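PDB 4N01: periplasmic binding protein from Veillonella parvula, which probably binds a small solute, perhaps a metal chelate, in the periplasm and hands it to an ABC-type importer. Local coordinates for residues M69-A72 with T73-M77; D279-F282 with Q283-E287; V309-S312 with E313-G317. One frame throughout, in Å; residues are numbered along the deposited sequence. Where two conformers were deposited one is given.

Interaction 1 (M69-A72 with T73-M77); sequences MSQA and TTEMM
The side-chain amide of Gln-71 and the carboxylate of Glu-75 stand on adjacent turns at the start of helix 71-79, their planes 74° apart. NE2 of Gln-71 reaches over one face of the carboxylate and bonds OE2 of Glu-75 at 2.9 Å. The approach is nearly straight, 173° at the hydrogen, and OE2 lies almost in the amide plane while NE2 stands well above that of the carboxylate. At the other end of the amide, OE1 of Gln-71 accepts the backbone N-H groups of Glu-93 and Glu-94. The Gln-71 chain gets there because CG is anti to the backbone N (chi1 -179°) and the rest is extended; its CG passes 3.8 Å from OE2 of Glu-75.

Backbone bonds underlie this pair. Thr-74 N donates to Ser-70 O, Glu-75 N to Gln-71 O and Met-76 N to Ala-72 O, which starts the helix directly behind the N-cap residue Ser-70. The hydroxyl of Ser-70 bonds Trp-131 N, whereas those of Thr-73 and Thr-74 both pair with Ser-68 OG. The helix is the crossover of the beta-alpha-beta unit formed with strands 66-68 and 86-90. Selenomethionine Met-76 turns its end toward helix 165-178.

OE2 of Glu-75 also receives Tyr-97 N and forms a salt bridge with Arg-319 NH2. Three donors, one of them cationic, thus converge on a buried carboxylate oxygen and would be expected to favour its ionised form, while the bonds at both ends of the Gln-71 amide fix which way round it lies.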
HETATM    1  N   MSE A  69       7.488  10.063  -5.356  1.00 18.59           N
HETATM    2  CA  MSE A  69       6.473  10.243  -6.393  1.00 20.20           C
HETATM    3  C   MSE A  69       5.118   9.636  -6.022  1.00 21.95           C
HETATM    4  O   MSE A  69       4.167   9.735  -6.796  1.00 23.01           O
HETATM    5  CB  MSE A  69       6.951   9.609  -7.709  1.00 21.45           C
HETATM    6  CG  MSE A  69       8.243  10.183  -8.259  1.00 21.23           C
HETATM    7 SE   MSE A  69       8.042  11.946  -9.072  0.57 25.58          SE
HETATM    8  CE  MSE A  69       7.427  11.378 -10.850  1.00 28.89           C
ATOM      9  N   SER A  70       5.027   8.995  -4.858  1.00 19.95           N
ATOM     10  CA  SER A  70       3.781   8.327  -4.462  1.00 17.88           C
ATOM     11  C   SER A  70       3.519   8.520  -2.979  1.00 20.79           C
ATOM     12  O   SER A  70       4.460   8.688  -2.195  1.00 17.03           O
ATOM     13  CB  SER A  70       3.860   6.827  -4.755  1.00 17.70           C
ATOM     14  OG  SER A  70       4.220   6.596  -6.114  1.00 21.31           O
ATOM     15  N   GLN A  71       2.254   8.479  -2.574  1.00 20.93           N
ATOM     16  CA  GLN A  71       1.958   8.695  -1.163  1.00 16.97           C
ATOM     17  C   GLN A  71       2.530   7.600  -0.266  1.00 16.38           C
ATOM     18  O   GLN A  71       2.984   7.883   0.854  1.00 16.18           O
ATOM     19  CB  GLN A  71       0.456   8.835  -0.916  1.00 17.18           C
ATOM     20  CG  GLN A  71       0.139   9.084   0.552  1.00 22.03           C
ATOM     21  CD  GLN A  71      -1.294   9.507   0.783  1.00 22.94           C
ATOM     22  OE1 GLN A  71      -2.016   9.850  -0.165  1.00 19.44           O
ATOM     23  NE2 GLN A  71      -1.722   9.479   2.046  1.00 17.29           N
ATOM     24  N   ALA A  72       2.500   6.358  -0.751  1.00 17.38           N
ATOM     25  CA  ALA A  72       2.971   5.225   0.035  1.00 20.28           C
ATOM     26  C   ALA A  72       4.457   5.355   0.377  1.00 19.38           C
ATOM     27  O   ALA A  72       4.846   5.175   1.533  1.00 17.53           O
ATOM     28  CB  ALA A  72       2.689   3.909  -0.676  1.00 22.47           C
ATOM     29  N   THR A  73       5.286   5.688  -0.609  1.00 16.01           N
ATOM     30  CA  THR A  73       6.703   5.887  -0.325  1.00 20.61           C
ATOM     31  C   THR A  73       6.943   7.172   0.468  1.00 16.96           C
ATOM     32  O   THR A  73       7.896   7.257   1.241  1.00 15.81           O
ATOM     33  CB  THR A  73       7.562   5.873  -1.606  1.00 25.92           C
ATOM     34  OG1 THR A  73       7.011   6.792  -2.552  1.00 17.64           O
ATOM     35  CG2 THR A  73       7.604   4.461  -2.222  1.00 23.91           C
ATOM     36  N   THR A  74       6.087   8.178   0.292  1.00 16.16           N
ATOM     37  CA  THR A  74       6.169   9.381   1.133  1.00 18.94           C
ATOM     38  C   THR A  74       5.984   9.027   2.606  1.00 16.05           C
ATOM     39  O   THR A  74       6.746   9.485   3.466  1.00 16.11           O
ATOM     40  CB  THR A  74       5.128  10.439   0.727  1.00 18.84           C
ATOM     41  OG1 THR A  74       5.501  11.012  -0.529  1.00 18.82           O
ATOM     42  CG2 THR A  74       5.032  11.555   1.779  1.00 17.14           C
ATOM     43  N   GLU A  75       4.984   8.196   2.896  1.00 15.87           N
ATOM     44  CA  GLU A  75       4.742   7.787   4.275  1.00 17.20           C
ATOM     45  C   GLU A  75       5.877   6.929   4.824  1.00 15.54           C
ATOM     46  O   GLU A  75       6.281   7.110   5.974  1.00 15.63           O
ATOM     47  CB  GLU A  75       3.345   7.141   4.436  1.00 15.70           C
ATOM     48  CG  GLU A  75       2.245   8.167   4.111  1.00 17.07           C
ATOM     49  CD  GLU A  75       0.814   7.688   4.340  1.00 23.11           C
ATOM     50  OE1 GLU A  75       0.582   6.467   4.532  1.00 22.30           O
ATOM     51  OE2 GLU A  75      -0.099   8.556   4.327  1.00 18.25           O
HETATM   52  N   MSE A  76       6.417   6.038   3.993  1.00 16.33           N
HETATM   53  CA  MSE A  76       7.549   5.212   4.402  1.00 15.38           C
HETATM   54  C   MSE A  76       8.716   6.087   4.806  1.00 18.87           C
HETATM   55  O   MSE A  76       9.334   5.872   5.847  1.00 17.12           O
HETATM   56  CB  MSE A  76       7.962   4.259   3.279  1.00 15.44           C
HETATM   57  CG  MSE A  76       6.923   3.179   3.045  1.00 19.30           C
HETATM   58 SE   MSE A  76       7.346   2.125   1.469  0.65 23.81          SE
HETATM   59  CE  MSE A  76       8.981   1.307   2.103  1.00 19.62           C
HETATM   60  N   MSE A  77       9.004   7.094   3.993  1.00 17.98           N
HETATM   61  CA  MSE A  77      10.127   7.976   4.285  1.00 17.58           C
HETATM   62  C   MSE A  77       9.883   8.824   5.533  1.00 18.93           C
HETATM   63  O   MSE A  77      10.785   8.999   6.355  1.00 17.17           O
HETATM   64  CB  MSE A  77      10.459   8.851   3.073  1.00 16.63           C
HETATM   65  CG  MSE A  77      11.043   8.052   1.910  1.00 18.38           C
HETATM   66 SE   MSE A  77      11.830   9.237   0.587  0.67 28.14          SE
HETATM   67  CE  MSE A  77      13.280   9.972   1.657  1.00 22.33           C
TER

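Interaction 2 (D279-F282 with Q283-E287)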
ATOM      1  N   ASP A 279     -17.738   8.924   5.561  1.00 30.67           N
ATOM      2  CA  ASP A 279     -17.767   7.602   4.956  1.00 28.58           C
ATOM      3  C   ASP A 279     -18.834   7.537   3.863  1.00 27.54           C
ATOM      4  O   ASP A 279     -19.404   6.483   3.610  1.00 24.57           O
ATOM      5  CB  ASP A 279     -17.973   6.509   6.018  1.00 29.94           C
ATOM      6  CG  ASP A 279     -19.367   6.533   6.625  1.00 35.57           C
ATOM      7  OD1 ASP A 279     -20.033   7.589   6.571  1.00 35.54           O
ATOM      8  OD2 ASP A 279     -19.798   5.482   7.157  1.00 38.58           O
ATOM      9  N   ASP A 280     -19.100   8.672   3.216  1.00 23.78           N
ATOM     10  CA  ASP A 280     -20.128   8.722   2.177  1.00 24.36           C
ATOM     11  C   ASP A 280     -19.862   7.754   1.033  1.00 22.87           C
ATOM     12  O   ASP A 280     -20.782   7.093   0.556  1.00 25.50           O
ATOM     13  CB  ASP A 280     -20.268  10.132   1.616  1.00 34.57           C
ATOM     14  CG  ASP A 280     -20.676  11.142   2.667  1.00 49.94           C
ATOM     15  OD1 ASP A 280     -21.239  10.737   3.711  1.00 52.19           O
ATOM     16  OD2 ASP A 280     -20.426  12.345   2.443  1.00 57.51           O
ATOM     17  N   ASP A 281     -18.609   7.667   0.587  1.00 20.27           N
ATOM     18  CA  ASP A 281     -18.261   6.731  -0.486  1.00 21.48           C
ATOM     19  C   ASP A 281     -18.512   5.285  -0.048  1.00 19.72           C
ATOM     20  O   ASP A 281     -18.994   4.459  -0.826  1.00 23.84           O
ATOM     21  CB  ASP A 281     -16.793   6.905  -0.915  1.00 23.22           C
ATOM     22  CG  ASP A 281     -16.453   6.130  -2.186  1.00 30.44           C
ATOM     23  OD1 ASP A 281     -17.182   6.276  -3.199  1.00 27.75           O
ATOM     24  OD2 ASP A 281     -15.453   5.365  -2.181  1.00 24.05           O
ATOM     25  N   PHE A 282     -18.166   4.989   1.199  1.00 22.76           N
ATOM     26  CA  PHE A 282     -18.353   3.656   1.772  1.00 17.07           C
ATOM     27  C   PHE A 282     -19.841   3.331   1.763  1.00 18.56           C
ATOM     28  O   PHE A 282     -20.259   2.268   1.293  1.00 19.62           O
ATOM     29  CB  PHE A 282     -17.800   3.665   3.207  1.00 24.40           C
ATOM     30  CG  PHE A 282     -18.053   2.400   3.989  1.00 18.23           C
ATOM     31  CD1 PHE A 282     -17.639   1.168   3.515  1.00 17.58           C
ATOM     32  CD2 PHE A 282     -18.660   2.464   5.240  1.00 20.83           C
ATOM     33  CE1 PHE A 282     -17.853  -0.000   4.259  1.00 19.03           C
ATOM     34  CE2 PHE A 282     -18.884   1.300   5.991  1.00 21.81           C
ATOM     35  CZ  PHE A 282     -18.478   0.072   5.498  1.00 17.14           C
ATOM     36  N   GLN A 283     -20.649   4.270   2.248  1.00 17.61           N
ATOM     37  CA  GLN A 283     -22.086   4.033   2.355  1.00 17.32           C
ATOM     38  C   GLN A 283     -22.761   3.905   1.000  1.00 22.57           C
ATOM     39  O   GLN A 283     -23.663   3.092   0.841  1.00 23.79           O
ATOM     40  CB  GLN A 283     -22.769   5.129   3.170  1.00 23.63           C
ATOM     41  CG  GLN A 283     -22.328   5.171   4.625  1.00 27.88           C
ATOM     42  CD  GLN A 283     -22.651   3.889   5.375  1.00 26.10           C
ATOM     43  OE1 GLN A 283     -23.592   3.174   5.035  1.00 31.01           O
ATOM     44  NE2 GLN A 283     -21.871   3.601   6.413  1.00 28.82           N
ATOM     45  N   GLN A 284     -22.346   4.718   0.033  1.00 21.39           N
ATOM     46  CA  GLN A 284     -22.892   4.611  -1.318  1.00 19.81           C
ATOM     47  C   GLN A 284     -22.575   3.249  -1.928  1.00 17.50           C
ATOM     48  O   GLN A 284     -23.403   2.672  -2.642  1.00 20.98           O
ATOM     49  CB  GLN A 284     -22.331   5.705  -2.226  1.00 23.68           C
ATOM     50  CG  GLN A 284     -22.729   7.113  -1.844  1.00 38.72           C
ATOM     51  CD  GLN A 284     -22.009   8.155  -2.677  1.00 49.38           C
ATOM     52  OE1 GLN A 284     -21.284   7.820  -3.615  1.00 54.37           O
ATOM     53  NE2 GLN A 284     -22.206   9.426  -2.340  1.00 52.91           N
ATOM     54  N   LYS A 285     -21.373   2.736  -1.671  1.00 16.78           N
ATOM     55  CA  LYS A 285     -21.001   1.433  -2.218  1.00 17.92           C
ATOM     56  C   LYS A 285     -21.777   0.321  -1.526  1.00 20.95           C
ATOM     57  O   LYS A 285     -22.163  -0.651  -2.168  1.00 21.03           O
ATOM     58  CB  LYS A 285     -19.485   1.202  -2.141  1.00 18.02           C
ATOM     59  CG  LYS A 285     -18.722   2.147  -3.051  1.00 21.35           C
ATOM     60  CD  LYS A 285     -17.215   1.943  -2.996  1.00 20.51           C
ATOM     61  CE  LYS A 285     -16.563   2.879  -4.002  1.00 21.93           C
ATOM     62  NZ  LYS A 285     -15.084   2.919  -3.831  1.00 22.78           N
ATOM     63  N   ILE A 286     -22.022   0.466  -0.226  1.00 18.02           N
ATOM     64  CA  ILE A 286     -22.890  -0.486   0.469  1.00 17.54           C
ATOM     65  C   ILE A 286     -24.280  -0.503  -0.169  1.00 17.10           C
ATOM     66  O   ILE A 286     -24.865  -1.574  -0.407  1.00 18.93           O
ATOM     67  CB  ILE A 286     -23.047  -0.127   1.962  1.00 16.86           C
ATOM     68  CG1 ILE A 286     -21.746  -0.424   2.722  1.00 16.05           C
ATOM     69  CG2 ILE A 286     -24.202  -0.907   2.588  1.00 21.02           C
ATOM     70  CD1 ILE A 286     -21.808  -0.004   4.180  1.00 20.66           C
ATOM     71  N   GLU A 287     -24.819   0.683  -0.438  1.00 18.38           N
ATOM     72  CA  GLU A 287     -26.163   0.773  -1.000  1.00 21.79           C
ATOM     73  C   GLU A 287     -26.211   0.210  -2.423  1.00 24.49           C
ATOM     74  O   GLU A 287     -27.233  -0.337  -2.842  1.00 22.99           O
ATOM     75  CB  GLU A 287     -26.693   2.210  -0.944  1.00 24.08           C
ATOM     76  CG  GLU A 287     -26.979   2.691   0.485  1.00 35.41           C
ATOM     77  CD  GLU A 287     -27.884   1.739   1.268  1.00 49.54           C
ATOM     78  OE1 GLU A 287     -29.017   1.458   0.802  1.00 53.41           O
ATOM     79  OE2 GLU A 287     -27.464   1.264   2.353  1.00 47.92           O
TER
HETATM   80  O   HOH W   1     -19.603   5.596  -4.555  1.00 34.39           O
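Two polar side-chain pairs and one apolar pair, each four residues apart, link Asp-279 to Gln-283, Asp-281 to Lys-285 and Phe-282 to Ile-286 at the start of helix 280-290, with Asp-279 in the N-cap position just before it. Among the hydrogen bonds, NE2 of Gln-283 donates to OD2 of Asp-279 at 2.9 Å, almost linearly (175°), with the acceptor in the amide plane but the amide above the plane of the carboxylate. A bend at the middle of the Gln-283 chain brings the amide close to the Phe-282 ring at an oblique angle, the planes steeply inclined and NE2 3.6 Å from CD2 of that ring. A water donates to both OD1 of Asp-281 and OE1 of Gln-284, each at 2.9 Å.

The ionic contact is a salt bridge between OD2 of Asp-281 and NZ of Lys-285, 3.0 Å long. CG of Asp-281 is anti to the backbone N (chi1 -170°), and the fully extended lysine brings its ammonium to the syn side of OD2. Both partners are held further: OD2 accepts from Tyr-272 N, and NZ donates to Asp-215 O and Ala-270 O.

On the apolar side, CD1 of Ile-286 sits over one face of the Phe-282 ring, 3.8 Å from the centroid and 21° off the ring normal, a CH-pi contact offset toward the rim and nearest CZ. Both residues also rest on Ile-269 and Phe-306.

With Phe-282 and Ile-286 against the sheet and Asp-280 and Gln-284 exposed, this is an amphipathic helix of an alpha/beta domain, lying in the crossover between the parallel strands 266-270 and 306-309.

Interaction 3 (V309-S312 with E313-G317); sequences VKLS and EITPG
Glu-313 holds CG beside its backbone N (chi1 -73°) and runs extended beyond it, which carries the carboxylate back along the chain to Lys-310. There OE1 of Glu-313 accepts the backbone N-H of Lys-310 at 2.9 Å, the bond being straight at the hydrogen (166°) though the donor stands above the carboxylate plane. The same oxygen lies 3.4 Å from CA of Val-309. In Thr-315, OG1 is placed between the backbone N and the carbonyl carbon (chi1 55°), where it can turn back and donate to Leu-311 O at 2.7 Å.

That carbonyl takes a second donor, Ile-314 N at 3.2 Å, and the two arrive from opposite faces of its plane. Glu-313 N bonds Lys-310 O at 2.9 Å, likewise from above the carbonyl plane. Bonds of this i to i+3 kind belong to a single tight, weakly bonded helical turn, 311-314, set between strand 306-309, an outer strand of the four-stranded parallel sheet, and helix 320-332. Its start is tied down by the glutamate, whose other oxygen, OE2, forms a salt bridge with Arg-326 of helix 320-332.

Apolar contacts flank the turn. CG2 of Val-309 meets CD1 of Ile-314 at 4.0 Å, the two side chains crossing at about a right angle, and CD1 of Leu-311 lies 4.0 Å from CG2 of Thr-315. Leu-311 and Ile-314 also pack on Trp-251, and a sodium ion is bound near the leucine. Lys-310 bends away to give its NZ to Asp-271 O. Where the chain leaves the turn, one water donates to both Ser-312 O and Pro-316 O.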
ATOM      1  N   VAL A 309     -12.226   0.196   4.518  1.00 16.25           N
ATOM      2  CA  VAL A 309     -10.780   0.436   4.583  1.00 14.15           C
ATOM      3  C   VAL A 309     -10.395   1.562   3.651  1.00 19.06           C
ATOM      4  O   VAL A 309     -11.149   1.908   2.741  1.00 17.36           O
ATOM      5  CB  VAL A 309      -9.947  -0.802   4.157  1.00 18.16           C
ATOM      6  CG1 VAL A 309     -10.195  -1.984   5.089  1.00 20.69           C
ATOM      7  CG2 VAL A 309     -10.229  -1.176   2.687  1.00 13.76           C
ATOM      8  N   LYS A 310      -9.219   2.133   3.882  1.00 17.89           N
ATOM      9  CA  LYS A 310      -8.572   2.968   2.883  1.00 20.10           C
ATOM     10  C   LYS A 310      -7.612   2.077   2.121  1.00 20.21           C
ATOM     11  O   LYS A 310      -7.047   1.140   2.690  1.00 18.78           O
ATOM     12  CB  LYS A 310      -7.788   4.098   3.540  1.00 15.85           C
ATOM     13  CG  LYS A 310      -8.645   5.012   4.406  1.00 21.71           C
ATOM     14  CD  LYS A 310      -9.691   5.729   3.571  1.00 21.45           C
ATOM     15  CE  LYS A 310      -9.032   6.781   2.688  1.00 22.45           C
ATOM     16  NZ  LYS A 310     -10.037   7.515   1.841  1.00 26.37           N
ATOM     17  N   LEU A 311      -7.418   2.370   0.841  1.00 14.34           N
ATOM     18  CA  LEU A 311      -6.508   1.579   0.012  1.00 18.66           C
ATOM     19  C   LEU A 311      -5.089   1.587   0.597  1.00 16.85           C
ATOM     20  O   LEU A 311      -4.369   0.594   0.493  1.00 16.80           O
ATOM     21  CB  LEU A 311      -6.500   2.136  -1.411  1.00 26.58           C
ATOM     22  CG  LEU A 311      -5.779   1.313  -2.475  1.00 30.55           C
ATOM     23  CD1 LEU A 311      -6.510   0.001  -2.698  1.00 24.38           C
ATOM     24  CD2 LEU A 311      -5.666   2.113  -3.770  1.00 31.98           C
ATOM     25  N   SER A 312      -4.704   2.697   1.219  0.72 15.83           N
ATOM     26  CA  SER A 312      -3.382   2.829   1.839  0.72 18.00           C
ATOM     27  C   SER A 312      -3.148   1.817   2.961  0.72 21.30           C
ATOM     28  O   SER A 312      -2.000   1.513   3.300  0.72 22.03           O
ATOM     29  CB  SER A 312      -3.202   4.232   2.397  0.72 20.65           C
ATOM     30  OG  SER A 312      -4.109   4.449   3.466  0.72 17.49           O
ATOM     31  N   GLU A 313      -4.238   1.308   3.535  1.00 15.84           N
ATOM     32  CA  GLU A 313      -4.173   0.378   4.657  1.00 17.30           C
ATOM     33  C   GLU A 313      -3.912  -1.049   4.231  1.00 17.60           C
ATOM     34  O   GLU A 313      -3.391  -1.846   5.014  1.00 19.05           O
ATOM     35  CB  GLU A 313      -5.495   0.421   5.444  1.00 17.75           C
ATOM     36  CG  GLU A 313      -5.661   1.690   6.277  1.00 21.48           C
ATOM     37  CD  GLU A 313      -7.022   1.787   6.944  1.00 28.72           C
ATOM     38  OE1 GLU A 313      -8.019   1.272   6.379  1.00 25.18           O
ATOM     39  OE2 GLU A 313      -7.101   2.373   8.046  1.00 31.02           O
ATOM     40  N   ILE A 314      -4.283  -1.377   2.998  1.00 12.83           N
ATOM     41  CA  ILE A 314      -4.156  -2.757   2.507  1.00 15.01           C
ATOM     42  C   ILE A 314      -3.160  -2.903   1.365  1.00 16.54           C
ATOM     43  O   ILE A 314      -3.078  -3.957   0.729  1.00 15.94           O
ATOM     44  CB  ILE A 314      -5.528  -3.361   2.081  1.00 20.67           C
ATOM     45  CG1 ILE A 314      -6.232  -2.450   1.067  1.00 18.06           C
ATOM     46  CG2 ILE A 314      -6.398  -3.603   3.297  1.00 18.61           C
ATOM     47  CD1 ILE A 314      -7.471  -3.078   0.435  1.00 18.65           C
ATOM     48  N   THR A 315      -2.411  -1.834   1.104  1.00 15.19           N
ATOM     49  CA  THR A 315      -1.331  -1.858   0.128  1.00 12.79           C
ATOM     50  C   THR A 315      -0.036  -1.453   0.857  1.00 13.43           C
ATOM     51  O   THR A 315      -0.098  -0.956   1.990  1.00 15.84           O
ATOM     52  CB  THR A 315      -1.637  -0.933  -1.059  1.00 20.95           C
ATOM     53  OG1 THR A 315      -1.903   0.382  -0.566  1.00 18.84           O
ATOM     54  CG2 THR A 315      -2.852  -1.458  -1.827  1.00 17.05           C
ATOM     55  N   PRO A 316       1.132  -1.676   0.230  1.00 14.76           N
ATOM     56  CA  PRO A 316       2.395  -1.473   0.954  1.00 17.55           C
ATOM     57  C   PRO A 316       2.539  -0.062   1.521  1.00 18.05           C
ATOM     58  O   PRO A 316       2.092   0.897   0.892  1.00 16.53           O
ATOM     59  CB  PRO A 316       3.445  -1.701  -0.129  1.00 24.07           C
ATOM     60  CG  PRO A 316       2.809  -2.725  -1.031  1.00 18.00           C
ATOM     61  CD  PRO A 316       1.355  -2.326  -1.079  1.00 12.97           C
ATOM     62  N   GLY A 317       3.151   0.056   2.697  1.00 17.89           N
ATOM     63  CA  GLY A 317       3.303   1.345   3.356  1.00 17.33           C
ATOM     64  C   GLY A 317       3.638   1.140   4.819  1.00 19.06           C
ATOM     65  O   GLY A 317       4.377   0.216   5.160  1.00 19.17           O
TER
HETATM   66  O   HOH W   2       0.188   2.754   2.009  1.00 18.27           O

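Overall arrangement
Interactions 1 and 3 touch: Ala-72 CB lies 3.4 Å from Pro-316 O and Met-76 CG 4.1 Å from Gly-317 CA, with centres about 12 Å apart. Arg-319 ties them further, bridging to Glu-75 and packing on Ser-312. Interaction 1 lies on a helix of the domain built on the five-stranded sheet, interaction 2 on a helix of the domain built on the four-stranded sheet; their centres are about 27 Å apart. Interaction 3 leads from that second sheet toward the first, about 18 Å from interaction 2 between centres. A glycerol, probably from the crystallisation liquor, lies about 5 Å from the Ser-70 side chain and may mark the solute pocket expected between the two domains.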